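Local coordinates for protein cellulose hydrolase (Bacillus licheniformis, PDB 4YZT) that hydrolyses internal beta-1,4-glucosidic bonds of cellulose as a three-module family 5 endoglucanase, captured here with cellotetraose bound, at residues T76-I81 against S119-S124; A84-I89 against L137-K142; A337-A342 against Q424-I429; V357-N362 against L414-H419; G468-T473 against L511-T516. All blocks are in the same frame, centred on the assembly; numbering follows the deposited sequence. Where two conformers were deposited one is given.

From the N terminus, the first two contacts lie in the eight-stranded beta/alpha barrel. Contact 1 closes a loop between the segment after strand 70-73 and helix 118-123; contact 2 opens farther along the same loop and closes on helix 130-147, so the two cross along the chain and touch through Ile81, Tyr87 and Val140. Next comes the sheet of the X2 module, where contact 4 is nested inside the loop closed by contact 3; strands 338-347 and 424-431 are neighbours there, flanked by 355-360 and 409-418. Contact 5 follows in series, pairing strands 462-470 and 515-522, its centre about 38 Å from that of contact 3.

Contact 1. Residues T76-I81 against S119-S124; sequences TWDSHI and SWLWIS
Leu121 presents CD1 to two residues of the loop Thr76-Ile81: it meets CG2 of Thr76 at 3.6 Å and CB of Asp78 at 3.7 Å, and crosses both side chains at about a right angle. Thr76 offers this methyl to Leu121 because CG2 lies anti to the backbone N, while OG1 bonds Asp42 and His117; the side chain of Thr76 is about 8 Å from a bound glucose unit. Farther along, Ile81 brings CD1 obliquely to the Trp122 ring, 3.9 Å from CZ2.

The polar element is a close approach without a hydrogen bond. Asp78 OD1 lies 3.3 Å from Trp122 CD1, with carboxylate and indole planes 24° apart. Trp122 NE1 is instead bonded to Asp118, and Lys136 makes a cation-pi contact with the ring.

The loop after barrel strand 70-73 is thereby packed on helix 118-123, with helix 130-147 touching both Ile81 and Trp122.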
# COMPACT_ATOMS: atom_id res chain seq x y z
N THR A 76 10.38 -15.74 -0.91
CA THR A 76 11.61 -15.68 -1.69
C THR A 76 12.41 -16.94 -1.37
O THR A 76 12.82 -17.15 -0.22
CB THR A 76 12.39 -14.40 -1.39
OG1 THR A 76 11.57 -13.27 -1.74
CG2 THR A 76 13.70 -14.35 -2.18
N TRP A 77 12.62 -17.78 -2.38
CA TRP A 77 13.22 -19.10 -2.16
C TRP A 77 14.74 -19.08 -2.25
O TRP A 77 15.41 -19.95 -1.68
CB TRP A 77 12.63 -20.11 -3.17
CG TRP A 77 11.12 -20.26 -3.01
CD1 TRP A 77 10.15 -19.47 -3.56
CD2 TRP A 77 10.43 -21.24 -2.22
NE1 TRP A 77 8.90 -19.89 -3.16
CE2 TRP A 77 9.04 -20.98 -2.34
CE3 TRP A 77 10.84 -22.31 -1.42
CZ2 TRP A 77 8.08 -21.76 -1.71
CZ3 TRP A 77 9.88 -23.08 -0.79
CH2 TRP A 77 8.51 -22.81 -0.94
N ASP A 78 15.27 -18.08 -2.96
CA ASP A 78 16.70 -17.93 -3.31
C ASP A 78 17.75 -18.56 -2.39
O ASP A 78 18.42 -19.53 -2.76
CB ASP A 78 16.99 -16.42 -3.44
CG ASP A 78 18.41 -16.14 -3.91
OD1 ASP A 78 18.84 -16.72 -4.93
OD2 ASP A 78 19.09 -15.30 -3.26
N SER A 79 17.91 -18.04 -1.18
CA SER A 79 19.02 -18.48 -0.33
C SER A 79 18.80 -19.91 0.19
O SER A 79 19.72 -20.52 0.73
CB SER A 79 19.22 -17.53 0.86
OG SER A 79 18.30 -17.78 1.91
N HIS A 80 17.59 -20.43 -0.01
CA HIS A 80 17.24 -21.75 0.49
C HIS A 80 17.28 -22.82 -0.60
O HIS A 80 16.94 -23.98 -0.35
CB HIS A 80 15.85 -21.70 1.14
CG HIS A 80 15.62 -20.49 1.99
ND1 HIS A 80 14.97 -19.36 1.53
CD2 HIS A 80 15.98 -20.22 3.27
CE1 HIS A 80 14.93 -18.45 2.50
NE2 HIS A 80 15.54 -18.95 3.56
N ILE A 81 17.67 -22.44 -1.81
CA ILE A 81 17.80 -23.39 -2.92
C ILE A 81 19.21 -23.94 -3.01
O ILE A 81 20.17 -23.17 -3.06
CB ILE A 81 17.43 -22.73 -4.28
CG1 ILE A 81 16.04 -22.12 -4.22
CG2 ILE A 81 17.55 -23.77 -5.42
CD1 ILE A 81 15.68 -21.31 -5.47
N SER A 119 12.50 -13.37 -8.58
CA SER A 119 12.30 -12.75 -9.90
C SER A 119 13.52 -11.92 -10.34
O SER A 119 13.97 -12.04 -11.48
CB SER A 119 11.05 -11.86 -9.88
OG SER A 119 11.23 -10.75 -8.99
N TRP A 120 14.06 -11.10 -9.44
CA TRP A 120 15.22 -10.29 -9.80
C TRP A 120 16.51 -10.83 -9.20
O TRP A 120 17.59 -10.52 -9.69
CB TRP A 120 15.01 -8.82 -9.39
CG TRP A 120 14.62 -8.61 -7.96
CD1 TRP A 120 13.35 -8.53 -7.46
CD2 TRP A 120 15.51 -8.43 -6.84
NE1 TRP A 120 13.40 -8.33 -6.09
CE2 TRP A 120 14.71 -8.27 -5.69
CE3 TRP A 120 16.90 -8.42 -6.70
CZ2 TRP A 120 15.25 -8.08 -4.41
CZ3 TRP A 120 17.44 -8.23 -5.42
CH2 TRP A 120 16.61 -8.05 -4.30
N LEU A 121 16.42 -11.65 -8.16
CA LEU A 121 17.62 -12.25 -7.61
C LEU A 121 18.29 -13.23 -8.61
O LEU A 121 19.51 -13.25 -8.74
CB LEU A 121 17.32 -12.97 -6.29
CG LEU A 121 17.08 -12.04 -5.09
CD1 LEU A 121 16.39 -12.79 -3.98
CD2 LEU A 121 18.40 -11.43 -4.61
N TRP A 122 17.50 -14.03 -9.33
CA TRP A 122 18.10 -14.93 -10.31
C TRP A 122 17.25 -15.28 -11.55
O TRP A 122 17.80 -15.64 -12.59
CB TRP A 122 18.55 -16.24 -9.63
CG TRP A 122 17.43 -17.02 -8.96
CD1 TRP A 122 16.97 -16.88 -7.68
CD2 TRP A 122 16.67 -18.09 -9.55
NE1 TRP A 122 15.95 -17.79 -7.44
CE2 TRP A 122 15.76 -18.54 -8.57
CE3 TRP A 122 16.68 -18.71 -10.81
CZ2 TRP A 122 14.85 -19.58 -8.82
CZ3 TRP A 122 15.78 -19.75 -11.04
CH2 TRP A 122 14.87 -20.17 -10.06
N ILE A 123 15.93 -15.17 -11.45
CA ILE A 123 15.08 -15.56 -12.59
C ILE A 123 15.29 -14.62 -13.79
O ILE A 123 15.15 -15.04 -14.95
CB ILE A 123 13.60 -15.62 -12.19
CG1 ILE A 123 13.40 -16.68 -11.09
CG2 ILE A 123 12.71 -15.99 -13.38
CD1 ILE A 123 11.99 -16.77 -10.56
N SER A 124 15.68 -13.37 -13.54
CA SER A 124 15.87 -12.41 -14.64
C SER A 124 17.12 -12.72 -15.49
O SER A 124 17.39 -12.04 -16.48
CB SER A 124 15.94 -10.98 -14.09
OG SER A 124 16.99 -10.87 -13.15

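Contact 2. Residues A84-I89 against L137-K142; sequences APEYPI and LGKVWK
Lys139 reaches from its helix to the loop at Pro85, where its NZ donates to Pro85 O at 2.6 Å. The ammonium approaches with a C=O...N angle of 147°, tilted 24° from the carbonyl plane. Extended beyond CG, the chain also brings CD to 3.1 Å from Pro85 O. The same CD sits in the ring plane at the edge of Tyr87, 3.8 Å from CD2. Lys139 NZ also forms a salt bridge with Asp135, one turn earlier on the helix, so a backbone acceptor and a carboxylate share its charge. Glu86 OE2 lies 4.2 Å from Lys139 NZ, beyond a salt bridge, and would add at most a weaker attraction.

In the beta/alpha barrel, the loop connecting strand 70-73 to helix 91-105 here lies against the outer helix 130-147. Gln143 on that helix serves the loop backbone twice, accepting from Ile89 N and donating to Tyr87 O; its NE2 also bonds to Lys139 O. An alanine in place of Lys139 would probably leave Pro85 O and Asp135 without this shared cationic partner and lose the aliphatic packing at the tyrosine edge.

An apolar contact flanks the polar ones, Ile89 CD1 crossing to Val140 CG1 at 4.1 Å.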
# COMPACT_ATOMS: atom_id res chain seq x y z
N ALA A 84 22.94 -27.06 -8.26
CA ALA A 84 22.70 -27.88 -9.45
C ALA A 84 23.30 -29.27 -9.21
O ALA A 84 24.25 -29.42 -8.44
CB ALA A 84 23.33 -27.22 -10.69
N PRO A 85 22.75 -30.30 -9.88
CA PRO A 85 21.67 -30.25 -10.87
C PRO A 85 20.24 -30.33 -10.32
O PRO A 85 19.32 -30.02 -11.07
CB PRO A 85 21.97 -31.48 -11.74
CG PRO A 85 22.52 -32.46 -10.76
CD PRO A 85 23.35 -31.64 -9.79
N GLU A 86 20.05 -30.72 -9.07
CA GLU A 86 18.69 -30.95 -8.57
C GLU A 86 18.09 -29.75 -7.83
O GLU A 86 16.88 -29.69 -7.61
CB GLU A 86 18.65 -32.18 -7.66
CG GLU A 86 18.78 -33.50 -8.42
CD GLU A 86 17.99 -33.51 -9.74
OE1 GLU A 86 16.74 -33.41 -9.72
OE2 GLU A 86 18.64 -33.62 -10.81
N TYR A 87 18.94 -28.80 -7.44
CA TYR A 87 18.50 -27.59 -6.73
C TYR A 87 17.57 -27.90 -5.54
O TYR A 87 16.48 -27.31 -5.42
CB TYR A 87 17.80 -26.63 -7.71
CG TYR A 87 18.66 -26.21 -8.89
CD1 TYR A 87 19.70 -25.29 -8.75
CD2 TYR A 87 18.42 -26.72 -10.16
CE1 TYR A 87 20.49 -24.90 -9.85
CE2 TYR A 87 19.18 -26.34 -11.25
CZ TYR A 87 20.21 -25.43 -11.09
OH TYR A 87 20.94 -25.07 -12.20
N PRO A 88 17.99 -28.82 -4.65
CA PRO A 88 17.09 -29.20 -3.56
C PRO A 88 16.79 -28.01 -2.64
O PRO A 88 17.71 -27.29 -2.25
CB PRO A 88 17.88 -30.29 -2.83
CG PRO A 88 19.31 -29.96 -3.08
CD PRO A 88 19.34 -29.39 -4.48
N ILE A 89 15.52 -27.80 -2.33
CA ILE A 89 15.15 -26.75 -1.40
C ILE A 89 15.41 -27.25 0.02
O ILE A 89 15.07 -28.39 0.36
CB ILE A 89 13.68 -26.32 -1.58
CG1 ILE A 89 13.50 -25.64 -2.94
CG2 ILE A 89 13.25 -25.39 -0.47
CD1 ILE A 89 12.06 -25.59 -3.44
N LEU A 137 14.22 -23.20 -12.55
CA LEU A 137 12.90 -22.79 -12.08
C LEU A 137 11.91 -23.97 -12.11
O LEU A 137 11.13 -24.16 -11.16
CB LEU A 137 12.37 -21.62 -12.92
CG LEU A 137 10.99 -21.02 -12.58
CD1 LEU A 137 10.95 -20.49 -11.15
CD2 LEU A 137 10.63 -19.91 -13.55
N GLY A 138 11.96 -24.77 -13.17
CA GLY A 138 11.17 -25.98 -13.25
C GLY A 138 11.41 -26.92 -12.08
O GLY A 138 10.48 -27.48 -11.50
N LYS A 139 12.67 -27.10 -11.72
CA LYS A 139 12.99 -28.02 -10.63
C LYS A 139 12.53 -27.45 -9.28
O LYS A 139 12.13 -28.21 -8.39
CB LYS A 139 14.49 -28.35 -10.61
CG LYS A 139 14.90 -29.27 -11.77
CD LYS A 139 16.40 -29.46 -11.88
CE LYS A 139 16.78 -30.40 -13.05
NZ LYS A 139 18.24 -30.30 -13.41
N VAL A 140 12.57 -26.13 -9.14
CA VAL A 140 12.05 -25.47 -7.95
C VAL A 140 10.53 -25.62 -7.88
O VAL A 140 10.00 -26.01 -6.84
CB VAL A 140 12.44 -23.97 -7.92
CG1 VAL A 140 11.71 -23.21 -6.79
CG2 VAL A 140 13.96 -23.81 -7.79
N TRP A 141 9.82 -25.35 -8.98
CA TRP A 141 8.37 -25.43 -8.95
C TRP A 141 7.88 -26.87 -8.77
O TRP A 141 6.88 -27.09 -8.10
CB TRP A 141 7.73 -24.79 -10.20
CG TRP A 141 7.07 -23.48 -9.88
CD1 TRP A 141 7.37 -22.25 -10.40
CD2 TRP A 141 6.02 -23.26 -8.92
NE1 TRP A 141 6.56 -21.28 -9.83
CE2 TRP A 141 5.73 -21.88 -8.92
CE3 TRP A 141 5.30 -24.10 -8.06
CZ2 TRP A 141 4.74 -21.32 -8.09
CZ3 TRP A 141 4.32 -23.55 -7.25
CH2 TRP A 141 4.06 -22.16 -7.26
N LYS A 142 8.59 -27.85 -9.34
CA LYS A 142 8.16 -29.24 -9.14
C LYS A 142 8.23 -29.56 -7.64
O LYS A 142 7.34 -30.19 -7.10
CB LYS A 142 8.99 -30.23 -9.96
CG LYS A 142 8.45 -31.67 -9.90
CD LYS A 142 9.33 -32.63 -10.71
CE LYS A 142 9.18 -32.42 -12.21

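Contact 3. Residues A337-A342 against Q424-I429; sequences AIIKPA and QVMDII
Gln424 folds back onto Ala337-Ala342 through its bend at chi2 (-83°), which carries the amide to the backbone of the neighbouring strand, while Ile339, with CG1 between its backbone N and carbonyl carbon (chi1 68°), slides past it in the opposite direction. OE1 of Gln424 accepts from Ile339 N at 2.9 Å in a nearly straight bond, the N-H...O angle being 168°. The donor is tilted from the amide carbonyl plane. At the other end of the amide, NE2 of Gln424 makes a weak bond to a water that donates to Ala337 O, so the glutamine engages the strand both directly and through solvent. Its CB packs 3.7 Å from Ile339 CG2.

The segments belong to parallel neighbours in the mixed sheet of the X2 carbohydrate-binding module, an immunoglobulin-like fold. Here a side-chain amide supplies a bond to the neighbouring backbone; beyond the cis peptide bond before Pro341, a direct backbone hydrogen bond follows, Asp427 N donating to Ala342 O at 3.1 Å. That oxygen also receives a CA-H...O contact from Met426 CA at 3.2 Å.

Met426 lies alongside: its CB meets Ile339 CD1 at 3.7 Å, and SD lies 3.7 Å from Pro341 O, a buried oxygen that has no hydrogen-bond partner in the model. Helix 280-296 of the catalytic domain packs nearby, Trp284 touching both Ala342 and Gln424.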
# COMPACT_ATOMS: atom_id res chain seq x y z
N ALA A 337 -19.14 6.10 2.98
CA ALA A 337 -19.20 7.56 2.96
C ALA A 337 -17.81 8.13 3.28
O ALA A 337 -17.06 7.56 4.08
CB ALA A 337 -20.25 8.06 3.94
N ILE A 338 -17.47 9.25 2.64
CA ILE A 338 -16.18 9.89 2.86
C ILE A 338 -16.40 11.35 3.27
O ILE A 338 -17.08 12.11 2.55
CB ILE A 338 -15.29 9.82 1.59
CG1 ILE A 338 -15.16 8.38 1.08
CG2 ILE A 338 -13.92 10.42 1.87
CD1 ILE A 338 -14.36 7.45 2.00
N ILE A 339 -15.87 11.74 4.43
CA ILE A 339 -15.96 13.13 4.89
C ILE A 339 -14.75 13.98 4.48
O ILE A 339 -13.65 13.46 4.29
CB ILE A 339 -16.10 13.22 6.44
CG1 ILE A 339 -14.82 12.75 7.13
CG2 ILE A 339 -17.32 12.43 6.92
CD1 ILE A 339 -14.82 12.98 8.64
N LYS A 340 -14.99 15.29 4.33
CA LYS A 340 -13.93 16.27 4.05
C LYS A 340 -14.24 17.55 4.82
O LYS A 340 -15.27 18.18 4.59
CB LYS A 340 -13.83 16.56 2.55
CG LYS A 340 -12.51 17.18 2.11
CD LYS A 340 -12.41 17.28 0.59
CE LYS A 340 -11.05 17.83 0.17
NZ LYS A 340 -11.00 18.11 -1.29
N PRO A 341 -13.34 17.97 5.72
CA PRO A 341 -12.02 17.38 5.97
C PRO A 341 -12.06 16.21 6.94
O PRO A 341 -13.01 16.09 7.72
CB PRO A 341 -11.24 18.55 6.59
CG PRO A 341 -12.28 19.30 7.36
CD PRO A 341 -13.58 19.15 6.57
N ALA A 342 -11.04 15.37 6.90
CA ALA A 342 -10.88 14.30 7.87
C ALA A 342 -10.04 14.76 9.05
O ALA A 342 -10.15 14.23 10.15
CB ALA A 342 -10.25 13.07 7.22
N GLN A 424 -16.68 7.22 9.67
CA GLN A 424 -15.62 8.18 9.40
C GLN A 424 -15.24 8.86 10.71
O GLN A 424 -16.10 9.18 11.53
CB GLN A 424 -16.09 9.20 8.37
CG GLN A 424 -16.26 8.64 6.97
CD GLN A 424 -14.95 8.58 6.22
OE1 GLN A 424 -14.45 9.60 5.74
NE2 GLN A 424 -14.37 7.40 6.14
N VAL A 425 -13.94 9.05 10.92
CA VAL A 425 -13.44 9.70 12.14
C VAL A 425 -12.68 11.00 11.83
O VAL A 425 -11.67 10.98 11.12
CB VAL A 425 -12.50 8.77 12.91
CG1 VAL A 425 -11.93 9.49 14.14
CG2 VAL A 425 -13.20 7.47 13.28
N MET A 426 -13.15 12.12 12.36
CA MET A 426 -12.49 13.41 12.14
C MET A 426 -11.69 13.84 13.37
O MET A 426 -12.24 13.99 14.46
CB MET A 426 -13.54 14.48 11.80
CG MET A 426 -12.96 15.83 11.39
SD MET A 426 -14.25 17.05 11.05
CE MET A 426 -14.76 17.46 12.70
N ASP A 427 -10.38 14.05 13.19
CA ASP A 427 -9.55 14.55 14.28
C ASP A 427 -9.71 16.06 14.39
O ASP A 427 -9.67 16.76 13.37
CB ASP A 427 -8.08 14.20 14.07
CG ASP A 427 -7.76 12.74 14.37
OD1 ASP A 427 -8.67 11.95 14.66
OD2 ASP A 427 -6.56 12.39 14.30
N ILE A 428 -9.92 16.55 15.60
CA ILE A 428 -9.92 17.98 15.86
C ILE A 428 -8.55 18.32 16.45
O ILE A 428 -8.24 17.90 17.56
CB ILE A 428 -11.05 18.39 16.81
CG1 ILE A 428 -12.40 17.89 16.30
CG2 ILE A 428 -11.02 19.91 17.03
CD1 ILE A 428 -13.34 18.98 15.85
N ILE A 429 -7.75 19.06 15.70
CA ILE A 429 -6.35 19.26 16.04
C ILE A 429 -6.03 20.71 16.36
O ILE A 429 -6.21 21.59 15.52
CB ILE A 429 -5.43 18.81 14.88
CG1 ILE A 429 -5.77 17.38 14.44
CG2 ILE A 429 -3.97 18.95 15.27
CD1 ILE A 429 -5.04 16.94 13.17
O HOH W 1 -16.50 5.40 5.62

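Contact 4. Residues V357-N362 against L414-H419; sequences VDIQLN and LTFTFH
The rings of Phe416 and Phe418 each receive aliphatic groups obliquely from Val357-Leu361. At Phe416, Val357 CG1 lies 4.2 Å from CZ and Ile359 CD1 is 4.4 Å from CD2. Phe418 is met by Ile359 CG2, 4.0 Å from CZ, and by Leu361 CD2, at the same distance from CE1. Ile359 therefore bridges the two rings with separate branches: its CG1, anti to the carbonyl carbon (chi1 -48°), leads CD1 to Phe416, while CG2 meets Phe418. Val357 and Phe416 extend toward each other from opposite directions, whereas Leu361 crosses Phe418 at about a right angle.

Strands 355-360 and 409-418 belong to the same X2-module sheet but are not adjacent in it; their short axes approach to 11.4 Å, at an angle of 32°. Side chains from both strands fill the gap inside the domain, alongside Met426 and residues of strand 366-371. With no hydrogen bond between the segments, cohesion here rests on van der Waals contact and the burial of hydrocarbon.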
# COMPACT_ATOMS: atom_id res chain seq x y z
N VAL A 357 -18.48 20.40 7.33
CA VAL A 357 -17.93 19.11 6.92
C VAL A 357 -18.79 18.59 5.78
O VAL A 357 -19.99 18.39 5.95
CB VAL A 357 -17.91 18.09 8.07
CG1 VAL A 357 -17.20 16.81 7.65
CG2 VAL A 357 -17.25 18.67 9.30
N ASP A 358 -18.18 18.39 4.62
CA ASP A 358 -18.89 17.83 3.47
C ASP A 358 -18.78 16.31 3.45
O ASP A 358 -17.73 15.75 3.76
CB ASP A 358 -18.34 18.42 2.17
CG ASP A 358 -18.60 19.91 2.04
OD1 ASP A 358 -19.74 20.35 2.30
OD2 ASP A 358 -17.66 20.65 1.68
N ILE A 359 -19.86 15.64 3.07
CA ILE A 359 -19.87 14.18 3.03
C ILE A 359 -20.20 13.65 1.64
O ILE A 359 -21.27 13.94 1.10
CB ILE A 359 -20.88 13.60 4.04
CG1 ILE A 359 -20.72 14.26 5.42
CG2 ILE A 359 -20.73 12.09 4.15
CD1 ILE A 359 -21.71 13.74 6.43
N GLN A 360 -19.28 12.90 1.05
CA GLN A 360 -19.58 12.09 -0.13
C GLN A 360 -20.26 10.81 0.35
O GLN A 360 -19.59 9.84 0.74
CB GLN A 360 -18.30 11.79 -0.93
CG GLN A 360 -18.47 10.86 -2.12
CD GLN A 360 -17.18 10.67 -2.91
OE1 GLN A 360 -16.31 11.55 -2.93
NE2 GLN A 360 -17.05 9.53 -3.56
N LEU A 361 -21.59 10.82 0.34
CA LEU A 361 -22.39 9.77 0.96
C LEU A 361 -22.24 8.42 0.27
O LEU A 361 -22.25 7.38 0.93
CB LEU A 361 -23.86 10.18 0.98
CG LEU A 361 -24.20 11.29 1.96
CD1 LEU A 361 -25.63 11.78 1.74
CD2 LEU A 361 -24.02 10.81 3.39
N ASN A 362 -22.08 8.44 -1.05
CA ASN A 362 -22.00 7.21 -1.85
C ASN A 362 -23.18 6.28 -1.56
O ASN A 362 -23.01 5.08 -1.40
CB ASN A 362 -20.67 6.48 -1.60
CG ASN A 362 -19.46 7.22 -2.18
OD1 ASN A 362 -19.55 7.84 -3.24
ND2 ASN A 362 -18.32 7.13 -1.50
N LEU A 414 -14.36 13.20 16.26
CA LEU A 414 -15.78 12.99 16.01
C LEU A 414 -15.96 11.79 15.09
O LEU A 414 -15.38 11.72 14.01
CB LEU A 414 -16.41 14.25 15.40
CG LEU A 414 -16.29 15.51 16.25
CD1 LEU A 414 -16.98 16.68 15.57
CD2 LEU A 414 -16.84 15.29 17.66
N THR A 415 -16.76 10.83 15.55
CA THR A 415 -17.07 9.64 14.76
C THR A 415 -18.42 9.80 14.06
O THR A 415 -19.46 9.86 14.72
CB THR A 415 -17.08 8.37 15.63
OG1 THR A 415 -15.78 8.17 16.20
CG2 THR A 415 -17.45 7.14 14.81
N PHE A 416 -18.39 9.90 12.74
CA PHE A 416 -19.60 9.95 11.94
C PHE A 416 -20.01 8.52 11.60
O PHE A 416 -19.25 7.81 10.93
CB PHE A 416 -19.40 10.75 10.64
CG PHE A 416 -19.06 12.21 10.84
CD1 PHE A 416 -17.83 12.59 11.38
CD2 PHE A 416 -19.94 13.20 10.45
CE1 PHE A 416 -17.52 13.93 11.57
CE2 PHE A 416 -19.62 14.55 10.62
CZ PHE A 416 -18.42 14.91 11.18
N THR A 417 -21.18 8.09 12.07
CA THR A 417 -21.65 6.74 11.79
C THR A 417 -22.65 6.76 10.65
O THR A 417 -23.37 7.75 10.48
CB THR A 417 -22.30 6.08 13.03
OG1 THR A 417 -23.47 6.81 13.41
CG2 THR A 417 -21.32 6.05 14.19
N PHE A 418 -22.70 5.68 9.88
CA PHE A 418 -23.64 5.57 8.77
C PHE A 418 -24.40 4.25 8.89
O PHE A 418 -23.92 3.33 9.54
CB PHE A 418 -22.89 5.69 7.43
CG PHE A 418 -22.16 7.00 7.28
CD1 PHE A 418 -22.79 8.11 6.74
CD2 PHE A 418 -20.85 7.13 7.74
CE1 PHE A 418 -22.11 9.32 6.63
CE2 PHE A 418 -20.18 8.35 7.64
CZ PHE A 418 -20.82 9.44 7.09
N HIS A 419 -25.59 4.19 8.30
CA HIS A 419 -26.41 2.99 8.41
C HIS A 419 -25.67 1.78 7.87
O HIS A 419 -25.74 0.70 8.43
CB HIS A 419 -27.74 3.18 7.68
CG HIS A 419 -28.67 2.01 7.82
ND1 HIS A 419 -28.98 1.18 6.76
CD2 HIS A 419 -29.35 1.53 8.88
CE1 HIS A 419 -29.82 0.24 7.17
NE2 HIS A 419 -30.06 0.43 8.46

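Contact 5. Residues G468-T473 against L511-T516; sequences GVVDST and LKSDST
An antiparallel strand pair in the C-terminal module contains this contact, and Val469 and Thr516 form its hydrogen-bonded pair. Val469 N donates to Thr516 O and Thr516 N to Val469 O, both at 3.0 Å. Val470 and Ser515 follow as a non-hydrogen-bonded pair. Asp471 N then bonds to Asp514 O at 3.0 Å, extending the backbone connection past the end of strand 462-470.

Asp471 also bonds through its side chain. With CG beside its own backbone N (chi1 -73°), the carboxylate crosses to Thr516, whose OG1 donates to OD1 at 2.7 Å on the syn lone pair. Its other oxygen, OD2, accepts from a water that also donates to Ser515 O. Replacing Asp471 with an alanine would probably leave the Thr516 hydroxyl and this water without their shared carboxylate.

In the four-stranded mixed sheet, 462-470 is an outermost strand and 515-522 lies between it and 527-535. Lys531 of strand 527-535 also bonds Thr516 OG1. Beyond the strand pair, a second water accepts from Ser472 N and donates to Asp514 O, and lies 2.7 Å from Ser513 OG. That hydroxyl oxygen also touches Val470, 3.4 Å from its CG1.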
# COMPACT_ATOMS: atom_id res chain seq x y z
N GLY A 468 13.79 21.25 -2.23
CA GLY A 468 15.15 21.73 -2.01
C GLY A 468 15.67 22.43 -3.24
O GLY A 468 15.56 21.91 -4.35
N VAL A 469 16.25 23.61 -3.03
CA VAL A 469 16.63 24.52 -4.10
C VAL A 469 18.07 24.99 -3.89
O VAL A 469 18.48 25.24 -2.75
CB VAL A 469 15.66 25.73 -4.14
CG1 VAL A 469 16.20 26.85 -4.97
CG2 VAL A 469 14.28 25.29 -4.63
N VAL A 470 18.85 25.09 -4.97
CA VAL A 470 20.19 25.65 -4.87
C VAL A 470 20.07 27.17 -4.85
O VAL A 470 19.45 27.75 -5.73
CB VAL A 470 21.09 25.20 -6.03
CG1 VAL A 470 22.51 25.71 -5.83
CG2 VAL A 470 21.06 23.67 -6.16
N ASP A 471 20.64 27.80 -3.83
CA ASP A 471 20.48 29.24 -3.65
C ASP A 471 20.97 30.07 -4.85
O ASP A 471 20.27 30.96 -5.33
CB ASP A 471 21.20 29.71 -2.38
CG ASP A 471 20.50 29.30 -1.11
OD1 ASP A 471 19.40 28.69 -1.17
OD2 ASP A 471 21.03 29.60 -0.02
N SER A 472 22.18 29.80 -5.32
CA SER A 472 22.78 30.65 -6.35
C SER A 472 22.05 30.58 -7.69
O SER A 472 22.09 31.53 -8.46
CB SER A 472 24.25 30.31 -6.55
OG SER A 472 24.40 28.99 -7.03
N THR A 473 21.40 29.45 -7.95
CA THR A 473 20.80 29.22 -9.27
C THR A 473 19.28 29.09 -9.24
O THR A 473 18.61 29.37 -10.23
CB THR A 473 21.37 27.94 -9.92
OG1 THR A 473 20.88 26.80 -9.20
CG2 THR A 473 22.89 27.95 -9.87
N LEU A 511 24.46 17.81 -2.47
CA LEU A 511 24.69 19.24 -2.23
C LEU A 511 26.04 19.73 -2.76
O LEU A 511 27.09 19.12 -2.49
CB LEU A 511 24.57 19.54 -0.73
CG LEU A 511 23.18 19.32 -0.11
CD1 LEU A 511 23.25 19.36 1.40
CD2 LEU A 511 22.22 20.38 -0.63
N LYS A 512 26.03 20.83 -3.51
CA LYS A 512 27.23 21.38 -4.12
C LYS A 512 27.55 22.76 -3.56
O LYS A 512 28.71 23.17 -3.50
CB LYS A 512 27.07 21.48 -5.64
CG LYS A 512 26.85 20.15 -6.33
N SER A 513 26.50 23.49 -3.18
CA SER A 513 26.66 24.83 -2.64
C SER A 513 25.47 25.13 -1.73
O SER A 513 24.57 24.30 -1.61
CB SER A 513 26.78 25.87 -3.76
OG SER A 513 25.60 25.93 -4.55
N ASP A 514 25.47 26.30 -1.09
CA ASP A 514 24.43 26.64 -0.13
C ASP A 514 23.00 26.47 -0.71
O ASP A 514 22.69 26.93 -1.81
CB ASP A 514 24.64 28.06 0.38
CG ASP A 514 25.96 28.22 1.10
OD1 ASP A 514 26.68 27.21 1.30
OD2 ASP A 514 26.29 29.37 1.47
N SER A 515 22.15 25.77 0.04
CA SER A 515 20.81 25.41 -0.44
C SER A 515 19.76 25.67 0.63
O SER A 515 20.07 25.77 1.82
CB SER A 515 20.76 23.93 -0.85
OG SER A 515 21.73 23.66 -1.86
N THR A 516 18.51 25.78 0.18
CA THR A 516 17.39 26.06 1.06
C THR A 516 16.36 24.96 0.91
O THR A 516 15.93 24.65 -0.21
CB THR A 516 16.75 27.44 0.74
OG1 THR A 516 17.72 28.48 0.95
CG2 THR A 516 15.53 27.69 1.62
O HOH W 2 21.40 28.44 2.22
O HOH W 3 24.14 28.13 -3.92